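Local coordinates for protein exodeoxyribonuclease III (Archaeoglobus fulgidus, PDB 2VOA) that probably cleaves DNA at abasic sites as a magnesium- or manganese-dependent AP endonuclease, with likely 3'-5' exonuclease activity on double-stranded DNA, at residues I12-K24 with F43-V55. The protein carries 1 engineered substitution. Sequence-based numbering, arbitrary orientation. Where two conformers were deposited one is given.
Sequences IRSRLHIVIPWLK and FPEADFHRIGYHV. With nucleotides of chain C.
Helix 16-24 and the short helix 45-49, which meet where Ile-20 lies over Phe-48, run nearly parallel, their axes 10.6 Å apart and crossing at -21°. No hydrogen bond joins the two segments; apolar packing does the work. Phe-48 enters as a knob into the hole formed by Leu-16, Val-19, Ile-20 and Leu-23. Ile-20 CD1 stands 4.0 Å above the centre of the Phe-48 ring in a CH-pi contact, while Val-55 backs the opposite face and Ile-12 CD1 meets the edge. Were Phe-48 an alanine, that four-residue hole would probably be left gapped and Ile-20 without its aromatic partner. Farther along, Leu-23 CD2 lies over the Tyr-53 ring, 3.8 Å from CZ, and the Tyr-53 hydroxyl is anchored to Pro-28 O. Ile-51, with CG1 between its backbone N and carbonyl carbon (chi1 60°), brings CD1 to 3.6 Å from Leu-23 CB. Gly-52 closes the short helix in a Schellman motif. At the other end Pro-44 packs on Ile-12 and Leu-16, beside the turn where Ser-14 OG and Arg-15 NH1 bind DNA phosphates. Two helices side by side on one sheet face, preceded by a DNA-contacting turn, fit the DNase I-like fold of AP endonucleases.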
loop_
_atom_site.group_PDB
_atom_site.type_symbol
_atom_site.label_atom_id
_atom_site.label_comp_id
_atom_site.label_asym_id
_atom_site.label_seq_id
_atom_site.Cartn_x
_atom_site.Cartn_y
_atom_site.Cartn_z
ATOM N N ILE A 12 10.406 8.166 -0.225
ATOM C CA ILE A 12 9.880 9.090 0.786
ATOM C C ILE A 12 8.342 9.133 0.749
ATOM O O ILE A 12 7.693 9.179 1.806
ATOM C CB ILE A 12 10.535 10.501 0.724
ATOM C CG1 ILE A 12 10.102 11.389 1.906
ATOM C CG2 ILE A 12 10.282 11.180 -0.621
ATOM C CD1 ILE A 12 10.310 10.789 3.295
ATOM N N ARG A 13 7.770 9.095 -0.449
ATOM C CA ARG A 13 6.304 9.180 -0.587
ATOM C C ARG A 13 5.591 7.960 0.011
ATOM O O ARG A 13 4.413 8.032 0.377
ATOM C CB ARG A 13 5.907 9.393 -2.045
ATOM C CG ARG A 13 6.144 10.805 -2.569
ATOM C CD ARG A 13 5.895 10.848 -4.079
ATOM N NE ARG A 13 6.803 9.896 -4.723
ATOM C CZ ARG A 13 6.850 9.608 -6.020
ATOM N NH1 ARG A 13 6.032 10.200 -6.907
ATOM N NH2 ARG A 13 7.739 8.717 -6.424
ATOM N N SER A 14 6.324 6.856 0.130
ATOM C CA SER A 14 5.819 5.634 0.773
ATOM C C SER A 14 6.283 5.471 2.232
ATOM O O SER A 14 6.009 4.439 2.840
ATOM C CB SER A 14 6.220 4.401 -0.034
ATOM O OG SER A 14 5.451 4.324 -1.221
ATOM N N ARG A 15 6.945 6.489 2.794
ATOM C CA ARG A 15 7.520 6.389 4.149
ATOM C C ARG A 15 7.237 7.584 5.073
ATOM O O ARG A 15 7.795 7.663 6.183
ATOM C CB ARG A 15 9.037 6.122 4.077
ATOM C CG ARG A 15 9.585 5.152 5.164
ATOM C CD ARG A 15 8.998 3.734 4.995
ATOM N NE ARG A 15 9.361 3.188 3.681
ATOM C CZ ARG A 15 8.785 2.149 3.094
ATOM N NH1 ARG A 15 7.796 1.498 3.692
ATOM N NH2 ARG A 15 9.209 1.762 1.887
ATOM N N LEU A 16 6.376 8.503 4.632
ATOM C CA LEU A 16 6.023 9.661 5.473
ATOM C C LEU A 16 5.388 9.233 6.796
ATOM O O LEU A 16 5.565 9.901 7.827
ATOM C CB LEU A 16 5.102 10.634 4.725
ATOM C CG LEU A 16 5.722 11.387 3.537
ATOM C CD1 LEU A 16 4.648 12.137 2.765
ATOM C CD2 LEU A 16 6.850 12.348 3.980
ATOM N N HIS A 17 4.669 8.114 6.776
ATOM C CA HIS A 17 4.026 7.614 7.989
ATOM C C HIS A 17 5.060 7.187 9.039
ATOM O O HIS A 17 4.697 7.006 10.209
ATOM C CB HIS A 17 3.093 6.444 7.666
ATOM C CG HIS A 17 3.819 5.208 7.235
ATOM N ND1 HIS A 17 4.354 5.060 5.971
ATOM C CD2 HIS A 17 4.127 4.077 7.911
ATOM C CE1 HIS A 17 4.944 3.878 5.883
ATOM N NE2 HIS A 17 4.814 3.261 7.046
ATOM N N ILE A 18 6.315 7.002 8.610
ATOM C CA ILE A 18 7.431 6.710 9.506
ATOM C C ILE A 18 8.201 7.997 9.793
ATOM O O ILE A 18 8.412 8.345 10.943
ATOM C CB ILE A 18 8.462 5.678 8.894
ATOM C CG1 ILE A 18 7.798 4.325 8.602
ATOM C CG2 ILE A 18 9.654 5.494 9.825
ATOM C CD1 ILE A 18 7.222 3.632 9.828
ATOM N N VAL A 19 8.619 8.688 8.733
ATOM C CA VAL A 19 9.612 9.777 8.859
ATOM C C VAL A 19 9.034 10.938 9.672
ATOM O O VAL A 19 9.678 11.461 10.581
ATOM C CB VAL A 19 10.068 10.273 7.472
ATOM C CG1 VAL A 19 10.915 11.561 7.586
ATOM C CG2 VAL A 19 10.827 9.168 6.741
ATOM N N ILE A 20 7.816 11.342 9.339
ATOM C CA ILE A 20 7.222 12.509 10.002
ATOM C C ILE A 20 7.034 12.286 11.528
ATOM O O ILE A 20 7.534 13.088 12.325
ATOM C CB ILE A 20 5.951 13.015 9.253
ATOM C CG1 ILE A 20 6.296 13.403 7.795
ATOM C CG2 ILE A 20 5.263 14.193 10.011
ATOM C CD1 ILE A 20 7.445 14.445 7.648
ATOM N N PRO A 21 6.360 11.191 11.943
ATOM C CA PRO A 21 6.303 10.909 13.401
ATOM C C PRO A 21 7.698 10.726 14.044
ATOM O O PRO A 21 7.915 11.111 15.215
ATOM C CB PRO A 21 5.517 9.596 13.466
ATOM C CG PRO A 21 4.656 9.618 12.224
ATOM C CD PRO A 21 5.554 10.216 11.175
ATOM N N TRP A 22 8.636 10.151 13.292
ATOM C CA TRP A 22 9.973 9.938 13.831
ATOM C C TRP A 22 10.640 11.302 14.116
ATOM O O TRP A 22 11.260 11.477 15.162
ATOM C CB TRP A 22 10.812 9.051 12.899
ATOM C CG TRP A 22 12.117 8.632 13.515
ATOM C CD1 TRP A 22 12.352 7.509 14.270
ATOM C CD2 TRP A 22 13.347 9.344 13.459
ATOM N NE1 TRP A 22 13.666 7.486 14.692
ATOM C CE2 TRP A 22 14.308 8.586 14.186
ATOM C CE3 TRP A 22 13.749 10.539 12.843
ATOM C CZ2 TRP A 22 15.650 9.001 14.321
ATOM C CZ3 TRP A 22 15.090 10.950 12.974
ATOM C CH2 TRP A 22 16.011 10.185 13.726
ATOM N N LEU A 23 10.484 12.263 13.198
ATOM C CA LEU A 23 11.017 13.625 13.406
ATOM C C LEU A 23 10.342 14.315 14.597
ATOM O O LEU A 23 10.995 14.982 15.402
ATOM C CB LEU A 23 10.883 14.491 12.143
ATOM C CG LEU A 23 11.876 14.192 11.013
ATOM C CD1 LEU A 23 11.451 14.875 9.737
ATOM C CD2 LEU A 23 13.291 14.607 11.398
ATOM N N LYS A 24 9.032 14.149 14.717
ATOM C CA LYS A 24 8.312 14.723 15.855
ATOM C C LYS A 24 8.821 14.177 17.195
ATOM O O LYS A 24 8.932 14.921 18.166
ATOM C CB LYS A 24 6.805 14.512 15.690
ATOM C CG LYS A 24 6.147 15.624 14.883
ATOM C CD LYS A 24 4.691 15.836 15.301
ATOM C CE LYS A 24 4.300 17.336 15.297
ATOM N NZ LYS A 24 2.845 17.581 14.972
ATOM N N PHE A 43 8.470 16.062 -4.712
ATOM C CA PHE A 43 8.942 15.816 -3.343
ATOM C C PHE A 43 7.897 16.377 -2.363
ATOM O O PHE A 43 7.429 17.499 -2.540
ATOM C CB PHE A 43 10.322 16.414 -3.082
ATOM C CG PHE A 43 10.909 16.007 -1.755
ATOM C CD1 PHE A 43 11.827 14.943 -1.673
ATOM C CD2 PHE A 43 10.520 16.652 -0.588
ATOM C CE1 PHE A 43 12.349 14.564 -0.457
ATOM C CE2 PHE A 43 11.033 16.275 0.631
ATOM C CZ PHE A 43 11.941 15.228 0.700
ATOM N N PRO A 44 7.506 15.580 -1.346
ATOM C CA PRO A 44 6.481 16.030 -0.378
ATOM C C PRO A 44 7.017 17.048 0.676
ATOM O O PRO A 44 7.071 16.746 1.880
ATOM C CB PRO A 44 6.047 14.715 0.284
ATOM C CG PRO A 44 7.341 13.866 0.290
ATOM C CD PRO A 44 7.993 14.208 -1.051
ATOM N N GLU A 45 7.381 18.254 0.239
ATOM C CA GLU A 45 8.001 19.211 1.164
ATOM C C GLU A 45 7.068 19.765 2.237
ATOM O O GLU A 45 7.513 20.058 3.353
ATOM C CB GLU A 45 8.781 20.333 0.456
ATOM C CG GLU A 45 8.095 21.045 -0.653
ATOM C CD GLU A 45 8.630 22.466 -0.817
ATOM O OE1 GLU A 45 7.822 23.344 -1.157
ATOM O OE2 GLU A 45 9.840 22.708 -0.571
ATOM N N ALA A 46 5.782 19.882 1.900
ATOM C CA ALA A 46 4.775 20.432 2.811
ATOM C C ALA A 46 4.680 19.604 4.091
ATOM O O ALA A 46 4.517 20.158 5.176
ATOM C CB ALA A 46 3.425 20.518 2.115
ATOM N N ASP A 47 4.838 18.282 3.962
ATOM C CA ASP A 47 4.750 17.369 5.106
ATOM C C ASP A 47 5.837 17.681 6.142
ATOM O O ASP A 47 5.635 17.484 7.341
ATOM C CB ASP A 47 4.880 15.908 4.653
ATOM C CG ASP A 47 3.735 15.461 3.785
ATOM O OD1 ASP A 47 2.904 14.667 4.281
ATOM O OD2 ASP A 47 3.650 15.904 2.616
ATOM N N PHE A 48 6.986 18.158 5.667
ATOM C CA PHE A 48 8.093 18.551 6.552
ATOM C C PHE A 48 7.860 19.934 7.140
ATOM O O PHE A 48 8.076 20.147 8.329
ATOM C CB PHE A 48 9.400 18.524 5.789
ATOM C CG PHE A 48 9.865 17.140 5.466
ATOM C CD1 PHE A 48 9.419 16.493 4.305
ATOM C CD2 PHE A 48 10.745 16.487 6.316
ATOM C CE1 PHE A 48 9.869 15.190 4.002
ATOM C CE2 PHE A 48 11.187 15.188 6.035
ATOM C CZ PHE A 48 10.745 14.541 4.871
ATOM N N HIS A 49 7.442 20.874 6.297
ATOM C CA HIS A 49 7.136 22.234 6.764
ATOM C C HIS A 49 6.124 22.213 7.909
ATOM O O HIS A 49 6.253 22.960 8.885
ATOM C CB HIS A 49 6.532 23.093 5.659
ATOM C CG HIS A 49 7.465 23.413 4.539
ATOM N ND1 HIS A 49 8.806 23.100 4.555
ATOM C CD2 HIS A 49 7.244 24.072 3.377
ATOM C CE1 HIS A 49 9.361 23.510 3.429
ATOM N NE2 HIS A 49 8.436 24.106 2.698
ATOM N N ARG A 50 5.104 21.369 7.774
ATOM C CA ARG A 50 4.006 21.340 8.749
ATOM C C ARG A 50 4.443 20.905 10.165
ATOM O O ARG A 50 3.773 21.197 11.151
ATOM C CB ARG A 50 2.817 20.529 8.211
ATOM C CG ARG A 50 2.199 21.166 6.946
ATOM C CD ARG A 50 1.085 20.294 6.359
ATOM N NE ARG A 50 1.360 18.860 6.475
ATOM C CZ ARG A 50 0.851 17.923 5.679
ATOM N NH1 ARG A 50 0.038 18.254 4.680
ATOM N NH2 ARG A 50 1.154 16.650 5.886
ATOM N N ILE A 51 5.584 20.225 10.261
ATOM C CA ILE A 51 6.152 19.875 11.562
ATOM C C ILE A 51 7.417 20.696 11.874
ATOM O O ILE A 51 8.180 20.352 12.781
ATOM C CB ILE A 51 6.386 18.338 11.711
ATOM C CG1 ILE A 51 7.358 17.799 10.644
ATOM C CG2 ILE A 51 5.049 17.599 11.649
ATOM C CD1 ILE A 51 8.135 16.601 11.110
ATOM N N GLY A 52 7.624 21.775 11.118
ATOM C CA GLY A 52 8.651 22.759 11.445
ATOM C C GLY A 52 10.039 22.413 10.918
ATOM O O GLY A 52 11.043 22.888 11.456
ATOM N N TYR A 53 10.090 21.607 9.863
ATOM C CA TYR A 53 11.366 21.273 9.208
ATOM C C TYR A 53 11.511 21.896 7.823
ATOM O O TYR A 53 10.608 21.803 6.988
ATOM C CB TYR A 53 11.565 19.749 9.123
ATOM C CG TYR A 53 12.100 19.177 10.415
ATOM C CD1 TYR A 53 11.247 18.896 11.491
ATOM C CD2 TYR A 53 13.473 18.954 10.569
ATOM C CE1 TYR A 53 11.745 18.390 12.700
ATOM C CE2 TYR A 53 13.986 18.434 11.786
ATOM C CZ TYR A 53 13.117 18.162 12.829
ATOM O OH TYR A 53 13.640 17.659 14.007
ATOM N N HIS A 54 12.659 22.524 7.587
ATOM C CA HIS A 54 13.102 22.821 6.235
ATOM C C HIS A 54 13.496 21.509 5.602
ATOM O O HIS A 54 13.910 20.576 6.302
ATOM C CB HIS A 54 14.319 23.746 6.252
ATOM C CG HIS A 54 14.028 25.104 6.802
ATOM N ND1 HIS A 54 14.213 25.430 8.130
ATOM C CD2 HIS A 54 13.555 26.217 6.203
ATOM C CE1 HIS A 54 13.862 26.690 8.325
ATOM N NE2 HIS A 54 13.462 27.191 7.171
ATOM N N VAL A 55 13.375 21.441 4.280
ATOM C CA VAL A 55 13.864 20.271 3.567
ATOM C C VAL A 55 14.389 20.700 2.200
ATOM O O VAL A 55 13.725 21.457 1.457
ATOM C CB VAL A 55 12.792 19.127 3.500
ATOM C CG1 VAL A 55 11.568 19.524 2.655
ATOM C CG2 VAL A 55 13.402 17.813 3.036
ATOM P P DG C 3 6.727 -0.992 0.702
ATOM O OP1 DG C 3 6.984 -0.910 2.159
ATOM O OP2 DG C 3 5.341 -1.211 0.187
ATOM O "O5'" DG C 3 7.269 0.317 -0.020
ATOM C "C5'" DG C 3 7.037 0.622 -1.379
ATOM C "C4'" DG C 3 8.366 1.035 -1.967
ATOM O "O4'" DG C 3 9.250 -0.114 -2.044
ATOM C "C3'" DG C 3 8.287 1.584 -3.378
ATOM O "O3'" DG C 3 8.007 2.956 -3.338
ATOM C "C2'" DG C 3 9.708 1.309 -3.867
ATOM C "C1'" DG C 3 9.880 -0.095 -3.322
ATOM N N9 DG C 3 9.362 -1.190 -4.161
ATOM C C8 DG C 3 8.293 -2.016 -3.889
ATOM N N7 DG C 3 8.058 -2.911 -4.807
ATOM C C5 DG C 3 9.034 -2.677 -5.768
ATOM C C6 DG C 3 9.282 -3.346 -7.003
ATOM O O6 DG C 3 8.664 -4.309 -7.481
ATOM N N1 DG C 3 10.367 -2.792 -7.688
ATOM C C2 DG C 3 11.121 -1.733 -7.221
ATOM N N2 DG C 3 12.126 -1.324 -8.005
ATOM N N3 DG C 3 10.892 -1.094 -6.062
ATOM C C4 DG C 3 9.845 -1.623 -5.383
ATOM P P DG C 4 6.792 3.599 -4.166
ATOM O OP1 DG C 4 6.546 4.937 -3.587
ATOM O OP2 DG C 4 5.684 2.609 -4.251
ATOM O "O5'" DG C 4 7.382 3.793 -5.636
ATOM C "C5'" DG C 4 8.573 4.571 -5.833
ATOM C "C4'" DG C 4 9.323 4.125 -7.076
ATOM O "O4'" DG C 4 9.741 2.757 -6.920
ATOM C "C3'" DG C 4 8.517 4.129 -8.374
ATOM O "O3'" DG C 4 8.528 5.428 -8.919
ATOM C "C2'" DG C 4 9.348 3.159 -9.224
ATOM C "C1'" DG C 4 9.696 2.095 -8.180
ATOM N N9 DG C 4 8.745 0.970 -8.141
ATOM C C8 DG C 4 7.812 0.671 -7.166
ATOM N N7 DG C 4 7.121 -0.413 -7.410
ATOM C C5 DG C 4 7.610 -0.878 -8.646
ATOM C C6 DG C 4 7.254 -2.010 -9.447
ATOM O O6 DG C 4 6.384 -2.874 -9.220
ATOM N N1 DG C 4 7.995 -2.100 -10.634
ATOM C C2 DG C 4 8.991 -1.204 -10.993
ATOM N N2 DG C 4 9.625 -1.425 -12.164
ATOM N N3 DG C 4 9.329 -0.145 -10.252
ATOM C C4 DG C 4 8.615 -0.041 -9.092
#